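Local coordinates for phenylacetic acid degradation-related protein (PDB 2QWZ) that is a putative hotdog-fold thioesterase that probably hydrolyses acyl-CoA thioesters, perhaps in phenylacetic acid degradation, at residues L58-E62 with R63-P67; G69-S72 with G73-F77. All coordinates share one frame; numbering follows the deposited sequence.

Interaction 1. Residues L58-E62 with R63-P67; sequences LNVQE and RHLRP. With ACT (acetate ion), chain E.
Arg63 N bonds back to Val60 O and His64 N to Gln61 O, two successive i to i+3 links that wind the chain just after strand 53-58 into a short 3-10 turn. The second of these is 3.0 Å from His64 N to Gln61 O. That same carbonyl oxygen of Gln61 also sits over the centre of the His64 imidazole, 3.4 Å above its plane, against the face and not the edge. Most of the side-chain work falls to Arg63 and its neighbour Glu62, which run alongside each other in the same direction. The chain of Glu62 is bent at chi2 (-87°), which swings the carboxylate round to the guanidinium, and the two flat groups end up nearly coplanar, 29° apart. OE1 of Glu62 takes the bond from Arg63 NE at 3.1 Å on its syn side, close to the guanidinium plane; Arg63 NH2 adds a weak one at 3.4 Å to this OE1. Glu43 makes a second salt bridge to NE, so two carboxylates of the protein help to balance the charge of the arginine. Its remaining nitrogen, NH1, reaches acetate O at 2.8 Å. Lower down the arginine, CG meets Leu58 CD2 at 4.0 Å, the two side chains crossing at about a right angle. Leu65 CD1 closes loosely on Val60 CG2 at 4.3 Å, while its CD2 rests against the acetate methyl. The result is a 3-10 turn in the loop that leads from strand 53-58 to helix 73-92 of a hotdog-type thioesterase fold, with an arginine bonded to Glu62, Glu43 and the bound acetate.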
loop_
_atom_site.group_PDB
_atom_site.type_symbol
_atom_site.label_atom_id
_atom_site.label_comp_id
_atom_site.label_asym_id
_atom_site.label_seq_id
_atom_site.Cartn_x
_atom_site.Cartn_y
_atom_site.Cartn_z
ATOM N N LEU A 58 16.258 -2.730 16.701
ATOM C CA LEU A 58 17.035 -3.691 15.935
ATOM C C LEU A 58 18.491 -3.407 16.258
ATOM O O LEU A 58 19.024 -2.321 15.931
ATOM C CB LEU A 58 16.789 -3.548 14.425
ATOM C CG LEU A 58 17.420 -4.469 13.370
ATOM C CD1 LEU A 58 16.702 -4.245 12.002
ATOM C CD2 LEU A 58 18.893 -4.244 13.198
ATOM N N ASN A 59 19.129 -4.389 16.884
ATOM C CA ASN A 59 20.569 -4.337 17.184
ATOM C C ASN A 59 21.390 -4.508 15.913
ATOM O O ASN A 59 21.543 -5.614 15.433
ATOM C CB ASN A 59 20.899 -5.447 18.197
ATOM C CG ASN A 59 22.386 -5.550 18.535
ATOM O OD1 ASN A 59 23.192 -4.660 18.237
ATOM N ND2 ASN A 59 22.744 -6.645 19.197
ATOM N N VAL A 60 21.918 -3.407 15.385
ATOM C CA VAL A 60 22.596 -3.389 14.081
ATOM C C VAL A 60 23.866 -4.261 14.061
ATOM O O VAL A 60 24.249 -4.813 13.027
ATOM C CB VAL A 60 22.933 -1.945 13.622
ATOM C CG1 VAL A 60 24.036 -1.363 14.462
ATOM C CG2 VAL A 60 23.341 -1.906 12.131
ATOM N N GLN A 61 24.500 -4.405 15.203
ATOM C CA GLN A 61 25.668 -5.253 15.298
ATOM C C GLN A 61 25.378 -6.703 14.921
ATOM O O GLN A 61 26.189 -7.318 14.250
ATOM C CB GLN A 61 26.248 -5.188 16.705
ATOM C CG GLN A 61 27.670 -5.699 16.780
ATOM C CD GLN A 61 28.023 -6.114 18.168
ATOM O OE1 GLN A 61 28.881 -5.498 18.817
ATOM N NE2 GLN A 61 27.343 -7.156 18.657
ATOM N N GLU A 62 24.225 -7.230 15.339
ATOM C CA GLU A 62 23.813 -8.591 15.028
ATOM C C GLU A 62 23.687 -8.891 13.530
ATOM O O GLU A 62 23.511 -10.047 13.141
ATOM C CB GLU A 62 22.478 -8.871 15.717
ATOM C CG GLU A 62 21.970 -10.304 15.610
ATOM C CD GLU A 62 21.159 -10.577 14.352
ATOM O OE1 GLU A 62 20.763 -9.619 13.656
ATOM O OE2 GLU A 62 20.915 -11.763 14.058
ATOM N N ARG A 63 23.754 -7.852 12.699
ATOM C CA ARG A 63 23.624 -7.967 11.255
ATOM C C ARG A 63 24.978 -8.111 10.568
ATOM O O ARG A 63 25.041 -8.392 9.374
ATOM C CB ARG A 63 22.944 -6.712 10.695
ATOM C CG ARG A 63 21.567 -6.412 11.251
ATOM C CD ARG A 63 20.507 -7.072 10.439
ATOM N NE ARG A 63 20.233 -8.428 10.894
ATOM C CZ ARG A 63 19.906 -9.448 10.108
ATOM N NH1 ARG A 63 19.821 -9.308 8.796
ATOM N NH2 ARG A 63 19.680 -10.636 10.649
ATOM N N HIS A 64 26.052 -7.846 11.303
ATOM C CA HIS A 64 27.404 -8.010 10.789
ATOM C C HIS A 64 27.500 -7.505 9.359
ATOM O O HIS A 64 27.720 -8.277 8.427
ATOM C CB HIS A 64 27.823 -9.475 10.889
ATOM C CG HIS A 64 27.728 -10.022 12.277
ATOM N ND1 HIS A 64 28.564 -9.610 13.295
ATOM C CD2 HIS A 64 26.873 -10.917 12.827
ATOM C CE1 HIS A 64 28.242 -10.246 14.408
ATOM N NE2 HIS A 64 27.214 -11.039 14.154
ATOM N N LEU A 65 27.320 -6.199 9.212
ATOM C CA LEU A 65 27.412 -5.530 7.936
ATOM C C LEU A 65 28.816 -4.963 7.785
ATOM O O LEU A 65 29.456 -4.615 8.780
ATOM C CB LEU A 65 26.379 -4.387 7.857
ATOM C CG LEU A 65 24.901 -4.719 8.110
ATOM C CD1 LEU A 65 24.090 -3.454 8.223
ATOM C CD2 LEU A 65 24.326 -5.595 7.023
ATOM N N ARG A 66 29.286 -4.851 6.541
ATOM C CA ARG A 66 30.572 -4.210 6.251
ATOM C C ARG A 66 30.495 -2.728 6.626
ATOM O O ARG A 66 29.417 -2.159 6.622
ATOM C CB ARG A 66 30.922 -4.370 4.764
ATOM N N PRO A 67 31.633 -2.099 6.977
ATOM C CA PRO A 67 31.628 -0.647 7.229
ATOM C C PRO A 67 30.957 0.149 6.107
ATOM O O PRO A 67 31.057 -0.239 4.940
ATOM C CB PRO A 67 33.121 -0.303 7.333
ATOM C CG PRO A 67 33.742 -1.547 7.859
ATOM C CD PRO A 67 32.972 -2.675 7.195
HETATM C C ACT E . 20.929 -6.618 6.560
HETATM O O ACT E . 21.326 -7.717 6.995
HETATM O OXT ACT E . 20.039 -6.045 7.241
HETATM C CH3 ACT E . 21.555 -6.073 5.298
#

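Interaction 2. Residues G69-S72 with G73-F77; sequences GTVS and GPSMF. With ACT (acetate ion), chain E.
Ser72 is the N-cap of helix 73-92, the long helix that packs on the antiparallel sheet in this hotdog-type fold, and its side chain accepts the capping bond from Ser75 N. That bond measures 3.2 Å from Ser75 N to Ser72 OG. OG lies between the backbone N and the carbonyl carbon of its own residue (chi1 70°), a setting that faces it toward the first turn, where it also lies against CD of Pro74. The backbone oxygen of the cap serves the same turn: Met76 N points almost straight at Ser72 O, 3.0 Å away at 175°, and Ser75 N gives Ser72 O a weak additional bond. Ser75 N therefore divides its hydrogen between the hydroxyl and the carbonyl oxygen of one residue, whereas Phe77 N is taken up by Gly73 O. Across the N-terminal end of the helix lies an acetate, probably from the crystallisation liquor, and its OXT is gripped by three donors. Ser72 N lies 3.2 Å from acetate OXT and points at it nearly straight (169°), Ser75 OG comes closest, and Ser72 OG adds a weak bond. An anion placed here, with Arg63 at its other oxygen, probably also benefits from the helix dipole. On the buried side CG1 of Val71 packs against both Ser75 and the selenomethionine at position 76: it is 4.1 Å from Met76 CG, and Leu117 of strand 117-126 touches both Val71 and Met76. Pro74 and Phe77 pack on the second subunit, so this helix start also borders the subunit interface. Tightest of the apolar contacts is Val71 CG1 against Ser75 CB, at 3.4 Å, and Ser75 OG, carried by that CB, lies 2.7 Å from acetate OXT.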
loop_
_atom_site.group_PDB
_atom_site.type_symbol
_atom_site.label_atom_id
_atom_site.label_comp_id
_atom_site.label_asym_id
_atom_site.label_seq_id
_atom_site.Cartn_x
_atom_site.Cartn_y
_atom_site.Cartn_z
ATOM N N GLY A 69 27.958 0.047 5.425
ATOM C CA GLY A 69 26.752 -0.712 5.075
ATOM C C GLY A 69 25.572 -0.297 5.939
ATOM O O GLY A 69 25.763 0.173 7.074
ATOM N N THR A 70 24.363 -0.456 5.399
ATOM C CA THR A 70 23.136 0.012 6.058
ATOM C C THR A 70 22.072 -1.080 6.041
ATOM O O THR A 70 22.101 -1.985 5.229
ATOM C CB THR A 70 22.608 1.359 5.449
ATOM O OG1 THR A 70 22.347 1.210 4.055
ATOM C CG2 THR A 70 23.608 2.486 5.628
ATOM N N VAL A 71 21.156 -1.012 6.990
ATOM C CA VAL A 71 20.149 -2.048 7.164
ATOM C C VAL A 71 19.301 -2.260 5.879
ATOM O O VAL A 71 18.947 -1.309 5.195
ATOM C CB VAL A 71 19.276 -1.710 8.375
ATOM C CG1 VAL A 71 18.153 -2.748 8.550
ATOM C CG2 VAL A 71 20.135 -1.673 9.588
ATOM N N SER A 72 19.010 -3.516 5.554
ATOM C CA SER A 72 18.323 -3.868 4.306
ATOM C C SER A 72 16.806 -3.632 4.386
ATOM O O SER A 72 16.275 -3.440 5.471
ATOM C CB SER A 72 18.605 -5.325 3.964
ATOM O OG SER A 72 17.957 -6.211 4.875
ATOM N N GLY A 73 16.118 -3.650 3.243
ATOM C CA GLY A 73 14.660 -3.498 3.216
ATOM C C GLY A 73 13.941 -4.664 3.853
ATOM O O GLY A 73 12.942 -4.484 4.567
ATOM N N PRO A 74 14.427 -5.879 3.605
ATOM C CA PRO A 74 13.859 -6.985 4.354
ATOM C C PRO A 74 14.012 -6.859 5.874
ATOM O O PRO A 74 13.131 -7.326 6.597
ATOM C CB PRO A 74 14.605 -8.215 3.800
ATOM C CG PRO A 74 15.051 -7.784 2.442
ATOM C CD PRO A 74 15.413 -6.346 2.614
ATOM N N SER A 75 15.094 -6.233 6.341
ATOM C CA SER A 75 15.349 -6.106 7.780
ATOM C C SER A 75 14.445 -5.049 8.385
ATOM O O SER A 75 13.849 -5.284 9.452
ATOM C CB SER A 75 16.825 -5.790 8.072
ATOM O OG SER A 75 17.589 -6.975 8.029
HETATM N N MSE A 76 14.320 -3.923 7.671
HETATM C CA MSE A 76 13.308 -2.886 7.981
HETATM C C MSE A 76 11.887 -3.445 7.991
HETATM O O MSE A 76 11.114 -3.146 8.871
HETATM C CB MSE A 76 13.426 -1.700 7.030
HETATM C CG MSE A 76 14.689 -0.942 7.277
HETATM SE SE MSE A 76 14.805 0.729 6.300
HETATM C CE MSE A 76 15.653 0.030 4.729
ATOM N N PHE A 77 11.557 -4.258 7.011
ATOM C CA PHE A 77 10.300 -4.973 7.013
ATOM C C PHE A 77 10.119 -5.759 8.305
ATOM O O PHE A 77 9.061 -5.702 8.938
ATOM C CB PHE A 77 10.212 -5.926 5.817
ATOM C CG PHE A 77 8.949 -6.734 5.827
ATOM C CD1 PHE A 77 8.851 -7.874 6.586
ATOM C CD2 PHE A 77 7.827 -6.283 5.169
ATOM C CE1 PHE A 77 7.662 -8.563 6.650
ATOM C CE2 PHE A 77 6.649 -6.979 5.222
ATOM C CZ PHE A 77 6.562 -8.101 5.967
HETATM C C ACT E . 20.929 -6.618 6.560
HETATM O O ACT E . 21.326 -7.717 6.995
HETATM O OXT ACT E . 20.039 -6.045 7.241
HETATM C CH3 ACT E . 21.555 -6.073 5.298
#

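Interaction 1 comes first along the chain, in the loop after strand 53-58; interaction 2 follows where the same loop enters helix 73-92. Their centres are 10 Å apart, on the same side of the chain's centre, and they meet directly where Leu65 CD1 packs on the backbone of Thr70 and Val71 and Leu58 CD1 on Ser75 O. The acetate joins them too, with a different oxygen bonded to each. Residues 58-62 with 63-67 are a surface contact untouched by other subunits, whereas 69-72 with 73-77 is partly buried and reaches the second subunit. Together they hold an acetate at the helix start; whether a substrate uses this place is not known.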